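Long-range contacts in leucine aminopeptidase 1 (Caenorhabditis elegans, PDB 2HC9), which releases N-terminal amino acids, preferably leucine, from peptides using two zinc ions per subunit, and probably acts as a digestive enzyme: residues Tyr221-Ala226 and Ile312-Asp317; Glu329-Asp334 and Asp420-Asn425; Gly337-Ala342 and Gly438-Ala443; Thr364-Trp369 and Pro432-Ala437. The protein carries 1 engineered substitution. All coordinates share one frame; numbering follows the deposited sequence.

Contact 1 (Tyr221-Ala226 and Ile312-Asp317); sequences YHVGKA and IANKPD
K225 runs past the carbonyl of I312, and its side chain crosses that of N314 at about a right angle, CE nearest OD1. Its CG is folded in over the backbone (chi1 61°) and the chain beyond is extended, which lays CE against the carbonyl O of I312 at 3.2 Å and carries NZ onward. There NZ gives a hydrogen bond of 2.9 Å to ND1 of H222, arriving about 20° out of the imidazole plane, and two more to waters. One of these waters donates to N314 OD1 at 2.8 Å, the other to I312 O. Lysine suits the place because its three N-H groups serve three acceptors at the end of a long apolar arm. The imidazole is backed on one face by Y221, whose CD1 lies over the ring centre 3.6 Å above its plane. The contact thus joins the latter part of helix 218-224, within the M17 catalytic domain, to the irregular loop between strands 297-307 and 319-321, and water does much of the bridging. No direct hydrogen bond joins N314 to 221-226: its amide rests against the peptide of H222, CG lying 3.5 Å from H222 O, while ND2 turns to CA and CG2 of V223. A further water accepts from N314 N and sits 2.8 Å from H222 O. Where the chains come near each other, A226 and A313 touch CB to CB at 3.5 Å, a fit that small side chains allow. V223 also packs on the zinc ligand E336, and K315 forms a salt bridge with E306 of a second subunit.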
loop_
_atom_site.group_PDB
_atom_site.type_symbol
_atom_site.label_atom_id
_atom_site.label_comp_id
_atom_site.label_asym_id
_atom_site.label_seq_id
_atom_site.Cartn_x
_atom_site.Cartn_y
_atom_site.Cartn_z
ATOM N N TYR A 221 20.291 9.480 25.549
ATOM C CA TYR A 221 19.191 9.656 26.495
ATOM C C TYR A 221 17.842 9.738 25.791
ATOM O O TYR A 221 16.894 9.039 26.161
ATOM C CB TYR A 221 19.373 10.913 27.356
ATOM C CG TYR A 221 18.224 11.082 28.322
ATOM C CD1 TYR A 221 17.146 11.939 28.025
ATOM C CD2 TYR A 221 18.182 10.355 29.516
ATOM C CE1 TYR A 221 16.077 12.101 28.929
ATOM C CE2 TYR A 221 17.124 10.507 30.407
ATOM C CZ TYR A 221 16.070 11.373 30.101
ATOM O OH TYR A 221 15.010 11.517 30.978
ATOM N N HIS A 222 17.732 10.641 24.815
ATOM C CA HIS A 222 16.414 10.867 24.236
ATOM C C HIS A 222 15.890 9.679 23.432
ATOM O O HIS A 222 14.700 9.385 23.457
ATOM C CB HIS A 222 16.342 12.227 23.510
ATOM C CG HIS A 222 16.422 13.382 24.470
ATOM N ND1 HIS A 222 15.412 13.680 25.363
ATOM C CD2 HIS A 222 17.419 14.268 24.716
ATOM C CE1 HIS A 222 15.773 14.722 26.100
ATOM N NE2 HIS A 222 16.995 15.089 25.737
ATOM N N VAL A 223 16.789 8.952 22.774
ATOM C CA VAL A 223 16.380 7.715 22.105
ATOM C C VAL A 223 15.842 6.694 23.109
ATOM O O VAL A 223 14.791 6.074 22.876
ATOM C CB VAL A 223 17.540 7.111 21.247
ATOM C CG1 VAL A 223 17.224 5.690 20.802
ATOM C CG2 VAL A 223 17.807 8.026 20.017
ATOM N N GLY A 224 16.579 6.492 24.200
ATOM C CA GLY A 224 16.272 5.381 25.124
ATOM C C GLY A 224 15.282 5.676 26.248
ATOM O O GLY A 224 14.945 4.770 27.030
ATOM N N LYS A 225 14.840 6.933 26.357
ATOM C CA LYS A 225 14.038 7.390 27.525
ATOM C C LYS A 225 12.659 6.722 27.606
ATOM O O LYS A 225 12.068 6.664 28.681
ATOM C CB LYS A 225 13.853 8.918 27.533
ATOM C CG LYS A 225 13.112 9.499 26.298
ATOM C CD LYS A 225 13.101 11.050 26.316
ATOM C CE LYS A 225 12.709 11.602 24.940
ATOM N NZ LYS A 225 12.552 13.080 24.972
ATOM N N ALA A 226 12.147 6.233 26.474
ATOM C CA ALA A 226 10.853 5.543 26.484
ATOM C C ALA A 226 11.026 4.013 26.496
ATOM O O ALA A 226 10.086 3.267 26.235
ATOM C CB ALA A 226 10.001 5.997 25.294
ATOM N N ILE A 312 6.275 9.996 26.379
ATOM C CA ILE A 312 7.538 10.696 26.544
ATOM C C ILE A 312 8.574 10.384 25.475
ATOM O O ILE A 312 9.662 10.961 25.495
ATOM C CB ILE A 312 8.119 10.558 27.972
ATOM C CG1 ILE A 312 8.543 9.106 28.267
ATOM C CG2 ILE A 312 7.141 11.168 29.000
ATOM C CD1 ILE A 312 9.572 9.000 29.407
ATOM N N ALA A 313 8.235 9.516 24.519
ATOM C CA ALA A 313 9.214 9.130 23.470
ATOM C C ALA A 313 9.512 10.309 22.524
ATOM O O ALA A 313 8.695 11.241 22.399
ATOM C CB ALA A 313 8.718 7.912 22.655
ATOM N N ASN A 314 10.659 10.247 21.849
ATOM C CA ASN A 314 10.930 11.074 20.658
ATOM C C ASN A 314 9.733 11.070 19.689
ATOM O O ASN A 314 9.083 10.025 19.513
ATOM C CB ASN A 314 12.124 10.501 19.871
ATOM C CG ASN A 314 13.483 10.781 20.523
ATOM O OD1 ASN A 314 13.647 11.713 21.319
ATOM N ND2 ASN A 314 14.482 9.952 20.147
ATOM N N LYS A 315 9.467 12.225 19.090
ATOM C CA LYS A 315 8.400 12.453 18.109
ATOM C C LYS A 315 9.075 13.166 16.923
ATOM O O LYS A 315 9.920 14.013 17.151
ATOM C CB LYS A 315 7.393 13.492 18.645
ATOM C CG LYS A 315 6.672 13.204 19.918
ATOM C CD LYS A 315 5.755 14.339 20.297
ATOM C CE LYS A 315 6.362 15.233 21.356
ATOM N NZ LYS A 315 5.945 14.835 22.712
ATOM N N PRO A 316 8.714 12.860 15.679
ATOM C CA PRO A 316 9.360 13.630 14.599
ATOM C C PRO A 316 8.966 15.103 14.669
ATOM O O PRO A 316 7.787 15.409 14.873
ATOM C CB PRO A 316 8.814 13.000 13.314
ATOM C CG PRO A 316 7.552 12.244 13.759
ATOM C CD PRO A 316 7.792 11.827 15.171
ATOM N N ASP A 317 9.972 15.967 14.519
ATOM C CA ASP A 317 9.946 17.431 14.734
ATOM C C ASP A 317 10.743 17.815 15.977
ATOM O O ASP A 317 11.223 18.961 16.067
ATOM C CB ASP A 317 8.542 18.038 14.885
ATOM C CG ASP A 317 7.736 18.013 13.597
ATOM O OD1 ASP A 317 8.273 17.663 12.520
ATOM O OD2 ASP A 317 6.535 18.340 13.695
HETATM O O HOH W 1 12.334 8.095 22.772
HETATM O O HOH W 2 12.690 14.140 22.238
HETATM O O HOH W 3 10.304 13.170 26.744
#

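Contact 2 (Glu329-Asp334 and Asp420-Asn425); sequences EINNTD and DMKNSN. With ZN (zinc ion), chain B.
E329 and K422 pair as a short parallel bridge, with E329 N bonded to M421 O at 2.7 Å and N423 N to E329 O at 3.0 Å. Their side chains leave on the same face of the sheet and extend together, OE1 of E329 lying 3.6 Å from CE of K422; the charged ends do not meet, and OE1 bonds to S416 instead. Past the bridge, asparagines take over from regular pairing. The side chains of N331 and N423 pass antiparallel, amide planes 65° apart. N423 OD1 accepts from N331 N at 3.0 Å and, weakly, from N332 N, while its ND2 gives a nearly straight bond (165°) to N332 O at 2.9 Å, close to its own amide plane. Asparagine fits because one short amide offers both an acceptor and a donor to the opposing backbone. N331 returns the grip: its CG is tucked over the main chain (chi1 63°), which lets ND2 donate to S424 O at 3.0 Å and OD1 accept from S424 OG, which comes from above the carbonyl plane. Next along, N332 OD1 accepts from D334 N at 2.9 Å, an Asx turn just before the metal ligand D334, whose OD1 binds a zinc ion at 2.0 Å and whose carbonyl O is a second ligand. Strand 421-422 is an outer strand of a small three-stranded sheet, beside 327-329, with 319-321 on the far side of 327-329. I330 and N423 pack on L339 and S424 on R338, at the start of helix 337-350.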
loop_
_atom_site.group_PDB
_atom_site.type_symbol
_atom_site.label_atom_id
_atom_site.label_comp_id
_atom_site.label_asym_id
_atom_site.label_seq_id
_atom_site.Cartn_x
_atom_site.Cartn_y
_atom_site.Cartn_z
ATOM N N GLU A 329 17.433 17.940 14.460
ATOM C CA GLU A 329 15.966 17.820 14.309
ATOM C C GLU A 329 15.683 16.378 13.953
ATOM O O GLU A 329 16.125 15.885 12.893
ATOM C CB GLU A 329 15.479 18.729 13.179
ATOM C CG GLU A 329 13.981 18.666 12.980
ATOM C CD GLU A 329 13.489 19.589 11.860
ATOM O OE1 GLU A 329 14.307 20.249 11.156
ATOM O OE2 GLU A 329 12.261 19.633 11.697
ATOM N N ILE A 330 14.972 15.694 14.843
ATOM C CA ILE A 330 14.629 14.295 14.601
ATOM C C ILE A 330 13.397 14.267 13.704
ATOM O O ILE A 330 12.295 14.595 14.161
ATOM C CB ILE A 330 14.321 13.564 15.919
ATOM C CG1 ILE A 330 15.499 13.705 16.899
ATOM C CG2 ILE A 330 13.977 12.062 15.643
ATOM C CD1 ILE A 330 15.225 13.140 18.324
ATOM N N ASN A 331 13.565 13.879 12.433
ATOM C CA ASN A 331 12.394 13.663 11.574
ATOM C C ASN A 331 12.089 12.188 11.350
ATOM O O ASN A 331 11.152 11.841 10.642
ATOM C CB ASN A 331 12.524 14.427 10.242
ATOM C CG ASN A 331 13.701 13.957 9.399
ATOM O OD1 ASN A 331 14.715 13.484 9.924
ATOM N ND2 ASN A 331 13.572 14.094 8.077
ATOM N N ASN A 332 12.911 11.325 11.946
ATOM C CA ASN A 332 12.712 9.896 11.847
ATOM C C ASN A 332 13.159 9.209 13.144
ATOM O O ASN A 332 14.346 9.021 13.390
ATOM C CB ASN A 332 13.472 9.332 10.634
ATOM C CG ASN A 332 13.180 7.863 10.393
ATOM O OD1 ASN A 332 12.500 7.205 11.188
ATOM N ND2 ASN A 332 13.704 7.342 9.301
ATOM N N THR A 333 12.192 8.838 13.966
ATOM C CA THR A 333 12.474 8.195 15.254
ATOM C C THR A 333 13.102 6.825 15.087
ATOM O O THR A 333 13.678 6.319 16.033
ATOM C CB THR A 333 11.205 8.036 16.132
ATOM O OG1 THR A 333 10.270 7.165 15.469
ATOM C CG2 THR A 333 10.566 9.418 16.403
ATOM N N ASP A 334 12.969 6.230 13.895
ATOM C CA ASP A 334 13.574 4.911 13.584
ATOM C C ASP A 334 15.020 5.066 13.062
ATOM O O ASP A 334 15.731 4.075 12.837
ATOM C CB ASP A 334 12.701 4.212 12.538
ATOM C CG ASP A 334 12.941 2.710 12.447
ATOM O OD1 ASP A 334 13.727 2.123 13.233
ATOM O OD2 ASP A 334 12.311 2.096 11.575
ATOM N N ASP A 420 20.813 22.358 13.550
ATOM C CA ASP A 420 22.063 22.220 12.822
ATOM C C ASP A 420 21.960 21.171 11.719
ATOM O O ASP A 420 22.617 21.286 10.693
ATOM C CB ASP A 420 23.195 21.858 13.784
ATOM C CG ASP A 420 23.561 23.005 14.699
ATOM O OD1 ASP A 420 23.371 24.186 14.309
ATOM O OD2 ASP A 420 24.068 22.723 15.806
ATOM N N MET A 421 21.094 20.182 11.912
ATOM C CA MET A 421 20.852 19.166 10.874
ATOM C C MET A 421 19.614 18.376 11.267
ATOM O O MET A 421 19.164 18.432 12.424
ATOM C CB MET A 421 22.044 18.200 10.762
ATOM C CG MET A 421 22.255 17.369 12.036
ATOM S SD MET A 421 23.958 16.794 12.223
ATOM C CE MET A 421 24.623 18.292 12.934
ATOM N N LYS A 422 19.070 17.644 10.305
ATOM C CA LYS A 422 18.059 16.613 10.594
ATOM C C LYS A 422 18.802 15.283 10.731
ATOM O O LYS A 422 19.916 15.166 10.251
ATOM C CB LYS A 422 17.088 16.503 9.415
ATOM C CG LYS A 422 16.212 17.726 9.167
ATOM C CD LYS A 422 15.094 17.406 8.163
ATOM C CE LYS A 422 14.195 18.635 7.966
ATOM N NZ LYS A 422 13.111 18.388 6.959
ATOM N N ASN A 423 18.178 14.282 11.342
ATOM C CA ASN A 423 18.795 12.951 11.403
ATOM C C ASN A 423 18.567 12.062 10.170
ATOM O O ASN A 423 19.274 11.089 9.975
ATOM C CB ASN A 423 18.454 12.228 12.732
ATOM C CG ASN A 423 17.024 11.667 12.776
ATOM O OD1 ASN A 423 16.085 12.283 12.290
ATOM N ND2 ASN A 423 16.855 10.516 13.420
ATOM N N SER A 424 17.594 12.399 9.327
ATOM C CA SER A 424 17.373 11.602 8.123
ATOM C C SER A 424 16.728 12.444 7.044
ATOM O O SER A 424 16.423 13.623 7.254
ATOM C CB SER A 424 16.545 10.336 8.416
ATOM O OG SER A 424 15.183 10.619 8.418
ATOM N N ASN A 425 16.551 11.832 5.886
ATOM C CA ASN A 425 15.807 12.444 4.795
ATOM C C ASN A 425 14.765 11.432 4.343
ATOM O O ASN A 425 15.095 10.288 4.005
ATOM C CB ASN A 425 16.783 12.814 3.667
ATOM C CG ASN A 425 16.113 13.600 2.560
ATOM O OD1 ASN A 425 15.017 13.253 2.126
ATOM N ND2 ASN A 425 16.758 14.670 2.112
HETATM ZN ZN ZN B . 15.552 2.239 14.018
HETATM O O HOH W 4 17.221 1.468 13.166
#

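Contact 3 (Gly337-Ala342 and Gly438-Ala443); sequences GRLILA and GLLIGA. Engineered in segment 438-443: L440 (natural residue Phe). With BCT (bicarbonate ion), chain D.
R338 turns its CG back over its own main chain (chi1 65°), which swings the first methylenes across L440, and a bend at chi3 (76°) then brings the guanidinium round to the bicarbonate. L440, an engineered residue where the natural sequence has phenylalanine, crosses the arginine at about a right angle, its CD1 3.6 Å from R338 CG and 3.4 Å from R338 O. NE bonds to bicarbonate O3 at 2.8 Å, and NH2 reaches O2 at 3.1 Å, near the guanidinium plane. The backbone completes the grip: R338 N also gives to O3, and G337 N to O1 at 2.8 Å. Glycine suits position 337, since a side chain there would run into O1, and the helix start would probably add a favourable field for an anion. R338 is predicted to be catalytic, and in related M17 enzymes a bicarbonate at this arginine is thought to act as a general base. A leucine in place of R338 is likely to leave the bicarbonate without the NE and NH2 bonds and N423 O without its NH1 donor. Further along, I441 CD1 meets L341 CD1 at 3.7 Å, and its CG1 lies 3.6 Å from R338 O. The helix segments run nearly parallel, 24° apart, with axes 8.3 Å from each other. L341 rests on strands 246-254 and 356-361, while L339 and I340 pack against V223 of helix 218-224.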
loop_
_atom_site.group_PDB
_atom_site.type_symbol
_atom_site.label_atom_id
_atom_site.label_comp_id
_atom_site.label_asym_id
_atom_site.label_seq_id
_atom_site.Cartn_x
_atom_site.Cartn_y
_atom_site.Cartn_z
ATOM N N GLY A 337 19.797 4.781 15.736
ATOM C CA GLY A 337 21.177 4.312 15.908
ATOM C C GLY A 337 22.198 5.414 15.651
ATOM O O GLY A 337 23.164 5.571 16.390
ATOM N N ARG A 338 21.958 6.210 14.623
ATOM C CA ARG A 338 22.909 7.243 14.259
ATOM C C ARG A 338 22.959 8.360 15.319
ATOM O O ARG A 338 24.020 8.955 15.538
ATOM C CB ARG A 338 22.597 7.800 12.859
ATOM C CG ARG A 338 21.231 8.545 12.775
ATOM C CD ARG A 338 20.812 8.742 11.291
ATOM N NE ARG A 338 20.317 7.483 10.728
ATOM C CZ ARG A 338 19.765 7.385 9.516
ATOM N NH1 ARG A 338 19.622 8.487 8.761
ATOM N NH2 ARG A 338 19.330 6.204 9.081
ATOM N N LEU A 339 21.839 8.606 16.003
ATOM C CA LEU A 339 21.792 9.599 17.101
ATOM C C LEU A 339 22.666 9.107 18.257
ATOM O O LEU A 339 23.497 9.839 18.782
ATOM C CB LEU A 339 20.351 9.777 17.615
ATOM C CG LEU A 339 19.373 10.438 16.598
ATOM C CD1 LEU A 339 17.957 10.467 17.165
ATOM C CD2 LEU A 339 19.836 11.862 16.240
ATOM N N ILE A 340 22.472 7.854 18.658
ATOM C CA ILE A 340 23.223 7.379 19.817
ATOM C C ILE A 340 24.716 7.276 19.503
ATOM O O ILE A 340 25.561 7.564 20.372
ATOM C CB ILE A 340 22.628 6.089 20.440
ATOM C CG1 ILE A 340 22.915 4.850 19.566
ATOM C CG2 ILE A 340 21.096 6.262 20.681
ATOM C CD1 ILE A 340 22.415 3.497 20.183
ATOM N N LEU A 341 25.043 6.862 18.270
ATOM C CA LEU A 341 26.429 6.760 17.851
ATOM C C LEU A 341 27.093 8.121 17.702
ATOM O O LEU A 341 28.281 8.219 17.918
ATOM C CB LEU A 341 26.576 5.965 16.548
ATOM C CG LEU A 341 26.227 4.468 16.648
ATOM C CD1 LEU A 341 25.999 3.908 15.250
ATOM C CD2 LEU A 341 27.337 3.663 17.378
ATOM N N ALA A 342 26.337 9.159 17.323
ATOM C CA ALA A 342 26.902 10.520 17.278
ATOM C C ALA A 342 27.474 10.902 18.664
ATOM O O ALA A 342 28.550 11.523 18.775
ATOM C CB ALA A 342 25.797 11.549 16.863
ATOM N N GLY A 438 25.530 7.359 7.904
ATOM C CA GLY A 438 26.850 7.477 8.529
ATOM C C GLY A 438 27.310 8.915 8.696
ATOM O O GLY A 438 27.964 9.257 9.682
ATOM N N LEU A 439 26.948 9.777 7.738
ATOM C CA LEU A 439 27.353 11.193 7.791
ATOM C C LEU A 439 26.682 11.933 8.931
ATOM O O LEU A 439 27.247 12.891 9.452
ATOM C CB LEU A 439 27.035 11.902 6.458
ATOM C CG LEU A 439 27.920 11.475 5.274
ATOM C CD1 LEU A 439 27.374 12.154 3.985
ATOM C CD2 LEU A 439 29.375 11.848 5.536
ATOM N N LEU A 440 25.484 11.502 9.336
ATOM C CA LEU A 440 24.868 12.112 10.519
ATOM C C LEU A 440 25.798 11.880 11.724
ATOM O O LEU A 440 26.049 12.801 12.494
ATOM C CB LEU A 440 23.474 11.513 10.809
ATOM C CG LEU A 440 22.712 12.028 12.038
ATOM C CD1 LEU A 440 23.217 11.524 13.429
ATOM C CD2 LEU A 440 22.482 13.585 11.987
ATOM N N ILE A 441 26.306 10.655 11.867
ATOM C CA ILE A 441 27.259 10.348 12.949
ATOM C C ILE A 441 28.503 11.238 12.830
ATOM O O ILE A 441 28.893 11.939 13.793
ATOM C CB ILE A 441 27.693 8.853 12.899
ATOM C CG1 ILE A 441 26.482 7.921 13.095
ATOM C CG2 ILE A 441 28.754 8.573 13.971
ATOM C CD1 ILE A 441 26.750 6.468 12.669
ATOM N N GLY A 442 29.121 11.227 11.657
ATOM C CA GLY A 442 30.381 11.963 11.466
ATOM C C GLY A 442 30.263 13.471 11.571
ATOM O O GLY A 442 31.240 14.152 11.870
ATOM N N ALA A 443 29.067 14.004 11.340
ATOM C CA ALA A 443 28.846 15.452 11.432
ATOM C C ALA A 443 29.151 16.011 12.831
ATOM O O ALA A 443 29.301 17.214 13.005
ATOM C CB ALA A 443 27.387 15.798 11.015
HETATM C C BCT D . 19.628 4.234 12.321
HETATM O O1 BCT D . 19.358 3.464 13.249
HETATM O O2 BCT D . 19.521 3.889 11.126
HETATM O O3 BCT D . 19.997 5.454 12.606
#

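Contact 4 (Thr364-Trp369 and Pro432-Ala437); sequences TGAQAW and PPSAVA
S434 sets its hydroxyl against the turn that opens helix 367-371, where OG lies 3.4 Å from A366 CB and 2.8 Å from T364 OG1. OG stands anti to its own carbonyl carbon (chi1 -56°), which directs it out of helix 433-442 toward the turn, and it donates to T364 OG1. Q367 N is also near, but it is badly angled toward S434 OG; its weak capping bond goes to T364 OG1 at 3.1 Å. That threonine oxygen has a further hydrogen bond with OD2 of D457, so one hydroxyl gathers the turn, the second helix and a strand end. Threonine is apt here because its other branch is apolar: CG2 meets A437 CB at 3.7 Å and the side chain also packs on R338. A valine here would strip out OG1, which would probably leave the S434 hydroxyl and D457 without their shared mate and would remove the weak capping bond of Q367 N. At the other end, CB of A366 touches CB of P433 at 3.8 Å. A water accepts from S434 N at 2.9 Å and reaches weakly back to A366 O. Proline suits P433, in the first turn of its helix, where no backbone N-H is needed. W369 of a third subunit packs over A366 and P433. The pairing of two helix starts, one carrying a threonine cap, is set after strand 356-361 in the M17 catalytic domain, where T364 forms part of the wall of the bicarbonate pocket.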
loop_
_atom_site.group_PDB
_atom_site.type_symbol
_atom_site.label_atom_id
_atom_site.label_comp_id
_atom_site.label_asym_id
_atom_site.label_seq_id
_atom_site.Cartn_x
_atom_site.Cartn_y
_atom_site.Cartn_z
ATOM N N THR A 364 21.043 0.338 8.842
ATOM C CA THR A 364 20.034 0.630 7.794
ATOM C C THR A 364 19.656 -0.618 7.004
ATOM O O THR A 364 20.512 -1.427 6.687
ATOM C CB THR A 364 20.524 1.723 6.790
ATOM O OG1 THR A 364 21.686 1.266 6.053
ATOM C CG2 THR A 364 20.871 3.017 7.542
ATOM N N GLY A 365 18.367 -0.741 6.684
ATOM C CA GLY A 365 17.901 -1.654 5.650
ATOM C C GLY A 365 18.508 -1.355 4.281
ATOM O O GLY A 365 18.745 -2.278 3.485
ATOM N N ALA A 366 18.792 -0.070 4.021
ATOM C CA ALA A 366 19.422 0.351 2.760
ATOM C C ALA A 366 20.801 -0.265 2.529
ATOM O O ALA A 366 21.230 -0.404 1.377
ATOM C CB ALA A 366 19.522 1.855 2.706
ATOM N N GLN A 367 21.493 -0.640 3.611
ATOM C CA GLN A 367 22.851 -1.215 3.489
ATOM C C GLN A 367 22.921 -2.422 2.517
ATOM O O GLN A 367 23.854 -2.519 1.736
ATOM C CB GLN A 367 23.442 -1.506 4.894
ATOM C CG GLN A 367 24.733 -2.363 4.908
ATOM C CD GLN A 367 24.415 -3.852 4.816
ATOM O OE1 GLN A 367 23.599 -4.372 5.586
ATOM N NE2 GLN A 367 25.029 -4.532 3.855
ATOM N N ALA A 368 21.918 -3.311 2.557
ATOM C CA ALA A 368 21.856 -4.490 1.673
ATOM C C ALA A 368 21.808 -4.088 0.181
ATOM O O ALA A 368 22.265 -4.839 -0.691
ATOM C CB ALA A 368 20.648 -5.347 2.024
ATOM N N TRP A 369 21.237 -2.912 -0.108
ATOM C CA TRP A 369 21.177 -2.436 -1.510
ATOM C C TRP A 369 22.519 -1.851 -1.979
ATOM O O TRP A 369 22.748 -1.653 -3.176
ATOM C CB TRP A 369 20.030 -1.425 -1.695
ATOM C CG TRP A 369 18.663 -2.034 -1.447
ATOM C CD1 TRP A 369 18.228 -2.665 -0.296
ATOM C CD2 TRP A 369 17.556 -2.057 -2.350
ATOM N NE1 TRP A 369 16.929 -3.084 -0.451
ATOM C CE2 TRP A 369 16.496 -2.727 -1.703
ATOM C CE3 TRP A 369 17.358 -1.579 -3.635
ATOM C CZ2 TRP A 369 15.252 -2.913 -2.304
ATOM C CZ3 TRP A 369 16.118 -1.782 -4.244
ATOM C CH2 TRP A 369 15.086 -2.443 -3.577
ATOM N N PRO A 432 23.847 7.774 -1.251
ATOM C CA PRO A 432 23.287 6.456 -0.859
ATOM C C PRO A 432 22.738 6.617 0.581
ATOM O O PRO A 432 23.424 7.204 1.413
ATOM C CB PRO A 432 24.525 5.532 -0.833
ATOM C CG PRO A 432 25.651 6.292 -1.487
ATOM C CD PRO A 432 25.308 7.750 -1.498
ATOM N N PRO A 433 21.488 6.195 0.860
ATOM C CA PRO A 433 20.950 6.374 2.220
ATOM C C PRO A 433 21.834 5.852 3.353
ATOM O O PRO A 433 21.901 6.506 4.420
ATOM C CB PRO A 433 19.603 5.624 2.167
ATOM C CG PRO A 433 19.180 5.800 0.710
ATOM C CD PRO A 433 20.470 5.649 -0.062
ATOM N N SER A 434 22.535 4.731 3.128
ATOM C CA SER A 434 23.462 4.202 4.152
ATOM C C SER A 434 24.643 5.129 4.431
ATOM O O SER A 434 25.144 5.188 5.561
ATOM C CB SER A 434 23.967 2.807 3.787
ATOM O OG SER A 434 22.854 1.948 3.583
ATOM N N ALA A 435 25.076 5.862 3.407
ATOM C CA ALA A 435 26.175 6.813 3.547
ATOM C C ALA A 435 25.685 8.038 4.309
ATOM O O ALA A 435 26.362 8.536 5.213
ATOM C CB ALA A 435 26.681 7.227 2.146
ATOM N N VAL A 436 24.489 8.505 3.958
ATOM C CA VAL A 436 23.899 9.661 4.622
ATOM C C VAL A 436 23.704 9.370 6.120
ATOM O O VAL A 436 24.004 10.214 6.977
ATOM C CB VAL A 436 22.560 10.082 3.921
ATOM C CG1 VAL A 436 21.838 11.164 4.732
ATOM C CG2 VAL A 436 22.881 10.605 2.521
ATOM N N ALA A 437 23.260 8.148 6.422
ATOM C CA ALA A 437 23.110 7.710 7.808
ATOM C C ALA A 437 24.453 7.806 8.538
ATOM O O ALA A 437 24.519 8.285 9.664
ATOM C CB ALA A 437 22.582 6.241 7.840
HETATM O O HOH W 5 22.409 2.829 0.918
#

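In the fold
From the N terminus, contact 1 closes first, a loop from helix 218-224 to residues 312-317, and it ends before any other opens. Contact 2 opens a little further on, at 329, and D317 N of contact 1 is probably hydrogen-bonded to its I330 O. Contacts 3 and 4 open before contact 2 closes at strand 421-422, so it crosses both. Contact 4 lies nested inside the loop of contact 3, and both return to helix 433-442. Contact 3 touches each of the other three: V223 packs on L339 and I340, M421 on L440, and R338 on A437. Together they tie loop 329-334, which carries a zinc ligand, and helix 337-350 to helix 218-224, strand 421-422 and helix 433-442.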